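Diacylglycerol O-acyltransferase (Marinobacter hydrocarbonoclasticus, PDB 6CHJ) probably catalyses the transfer of an acyl group from acyl-CoA to diacylglycerol, giving triacylglycerol, and also acts as a wax ester synthase. Local coordinates at residues B[423-428]-B[436-441]. Numbering follows the deposited sequence.
Sequences FGLIGC and QRMLDY
Leu425 reaches from its strand to the first turn of the helix that follows, and its branch CD1 does the touching: it lies 3.8 Å from CB of Met438 and 4.5 Å from CD2 of Leu439. The contact is purely apolar, without hydrogen bonds. Leu425 and Met438 cross at about a right angle, with CD1 closest to CB of the methionine and the thioether a little farther off. With CG of Leu425 anti to its carbonyl carbon (chi1 -45°) and chi2 extended, CD1 is carried from the sheet toward the helix. Leucine suits this buried place because its apolar chain can bring a methyl across to the helix, with Leu439 at the limit of touching. Met438, long and flexible, bends at chi3 (72°) and also packs on Met412 of strand 410-417 and Ala273 of helix 262-280. Leu439 also touches Gln244 on strand 239-247. Behind Leu425, backbone hydrogen bonds to Ala242 hold its strand against that edge strand, where the Gln436 side chain bonds to Arg240. The arrangement is a helix packed on one face of a mixed beta-sheet, joined to its strand by a short loop, within the C-terminal half of this CoA-dependent acyltransferase fold.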
loop_
_atom_site.group_PDB
_atom_site.type_symbol
_atom_site.label_atom_id
_atom_site.label_comp_id
_atom_site.label_asym_id
_atom_site.label_seq_id
_atom_site.Cartn_x
_atom_site.Cartn_y
_atom_site.Cartn_z
ATOM N N PHE B 423 19.659 -9.734 -10.896
ATOM C CA PHE B 423 19.156 -8.512 -11.512
ATOM C C PHE B 423 17.831 -8.139 -10.866
ATOM O O PHE B 423 16.884 -8.931 -10.907
ATOM C CB PHE B 423 18.953 -8.673 -13.020
ATOM C CG PHE B 423 20.211 -8.544 -13.833
ATOM C CD1 PHE B 423 20.402 -7.445 -14.665
ATOM C CD2 PHE B 423 21.186 -9.540 -13.798
ATOM C CE1 PHE B 423 21.551 -7.331 -15.452
ATOM C CE2 PHE B 423 22.340 -9.436 -14.582
ATOM C CZ PHE B 423 22.517 -8.339 -15.411
ATOM N N GLY B 424 17.761 -6.931 -10.292
ATOM C CA GLY B 424 16.493 -6.373 -9.863
ATOM C C GLY B 424 16.117 -5.118 -10.631
ATOM O O GLY B 424 16.754 -4.072 -10.467
ATOM N N LEU B 425 15.082 -5.210 -11.467
ATOM C CA LEU B 425 14.564 -4.097 -12.248
ATOM C C LEU B 425 13.232 -3.656 -11.643
ATOM O O LEU B 425 12.271 -4.435 -11.622
ATOM C CB LEU B 425 14.372 -4.501 -13.710
ATOM C CG LEU B 425 15.518 -5.286 -14.376
ATOM C CD1 LEU B 425 15.291 -5.426 -15.861
ATOM C CD2 LEU B 425 16.861 -4.647 -14.127
ATOM N N ILE B 426 13.171 -2.413 -11.154
ATOM C CA ILE B 426 11.944 -1.830 -10.610
ATOM C C ILE B 426 11.578 -0.610 -11.451
ATOM O O ILE B 426 12.437 0.229 -11.751
ATOM C CB ILE B 426 12.088 -1.463 -9.121
ATOM C CG1 ILE B 426 10.740 -1.036 -8.539
ATOM C CG2 ILE B 426 13.170 -0.410 -8.902
ATOM C CD1 ILE B 426 9.874 -2.189 -8.132
ATOM N N GLY B 427 10.317 -0.525 -11.858
ATOM C CA GLY B 427 9.923 0.524 -12.779
ATOM C C GLY B 427 8.495 0.975 -12.557
ATOM O O GLY B 427 7.661 0.246 -11.979
ATOM N N CYS B 428 8.224 2.204 -13.013
ATOM C CA CYS B 428 6.855 2.703 -13.000
ATOM C C CYS B 428 6.026 1.875 -13.979
ATOM O O CYS B 428 6.366 1.782 -15.161
ATOM C CB CYS B 428 6.810 4.184 -13.365
ATOM S SG CYS B 428 5.160 4.723 -13.875
ATOM N N GLN B 436 8.651 -6.686 -17.660
ATOM C CA GLN B 436 9.187 -8.024 -17.421
ATOM C C GLN B 436 9.915 -8.554 -18.654
ATOM O O GLN B 436 10.804 -9.405 -18.537
ATOM C CB GLN B 436 8.064 -8.991 -16.997
ATOM C CG GLN B 436 8.198 -9.500 -15.535
ATOM C CD GLN B 436 7.144 -10.571 -15.119
ATOM O OE1 GLN B 436 5.988 -10.242 -14.818
ATOM N NE2 GLN B 436 7.560 -11.848 -15.080
ATOM N N ARG B 437 9.569 -8.055 -19.839
ATOM C CA ARG B 437 10.226 -8.548 -21.039
ATOM C C ARG B 437 11.708 -8.210 -21.051
ATOM O O ARG B 437 12.478 -8.864 -21.767
ATOM C CB ARG B 437 9.532 -7.991 -22.275
ATOM C CG ARG B 437 8.707 -9.018 -22.993
ATOM C CD ARG B 437 7.853 -8.383 -24.049
ATOM N NE ARG B 437 6.445 -8.478 -23.683
ATOM C CZ ARG B 437 5.465 -7.804 -24.277
ATOM N NH1 ARG B 437 5.735 -6.972 -25.281
ATOM N NH2 ARG B 437 4.209 -7.969 -23.860
ATOM N N MET B 438 12.134 -7.228 -20.248
ATOM C CA MET B 438 13.552 -6.898 -20.173
ATOM C C MET B 438 14.393 -8.037 -19.612
ATOM O O MET B 438 15.612 -8.043 -19.826
ATOM C CB MET B 438 13.761 -5.631 -19.341
ATOM C CG MET B 438 13.584 -4.371 -20.165
ATOM S SD MET B 438 14.333 -2.960 -19.373
ATOM C CE MET B 438 16.045 -3.358 -19.637
ATOM N N LEU B 439 13.784 -8.979 -18.889
ATOM C CA LEU B 439 14.494 -10.188 -18.473
ATOM C C LEU B 439 14.923 -11.018 -19.680
ATOM O O LEU B 439 16.054 -11.510 -19.740
ATOM C CB LEU B 439 13.611 -11.025 -17.545
ATOM C CG LEU B 439 13.218 -10.377 -16.223
ATOM C CD1 LEU B 439 12.490 -11.380 -15.321
ATOM C CD2 LEU B 439 14.471 -9.809 -15.552
ATOM N N ASP B 440 14.023 -11.199 -20.644
ATOM C CA ASP B 440 14.401 -11.897 -21.864
ATOM C C ASP B 440 15.386 -11.073 -22.674
ATOM O O ASP B 440 16.275 -11.637 -23.317
ATOM C CB ASP B 440 13.168 -12.208 -22.710
ATOM C CG ASP B 440 12.070 -12.868 -21.915
ATOM O OD1 ASP B 440 12.315 -13.952 -21.337
ATOM O OD2 ASP B 440 10.962 -12.293 -21.860
ATOM N N TYR B 441 15.271 -9.741 -22.616
ATOM C CA TYR B 441 16.184 -8.889 -23.371
ATOM C C TYR B 441 17.580 -8.901 -22.762
ATOM O O TYR B 441 18.579 -8.846 -23.492
ATOM C CB TYR B 441 15.638 -7.463 -23.453
ATOM C CG TYR B 441 14.266 -7.349 -24.099
ATOM C CD1 TYR B 441 13.747 -8.384 -24.876
ATOM C CD2 TYR B 441 13.495 -6.192 -23.940
ATOM C CE1 TYR B 441 12.503 -8.281 -25.473
ATOM C CE2 TYR B 441 12.244 -6.081 -24.536
ATOM C CZ TYR B 441 11.753 -7.139 -25.298
ATOM O OH TYR B 441 10.512 -7.048 -25.884
#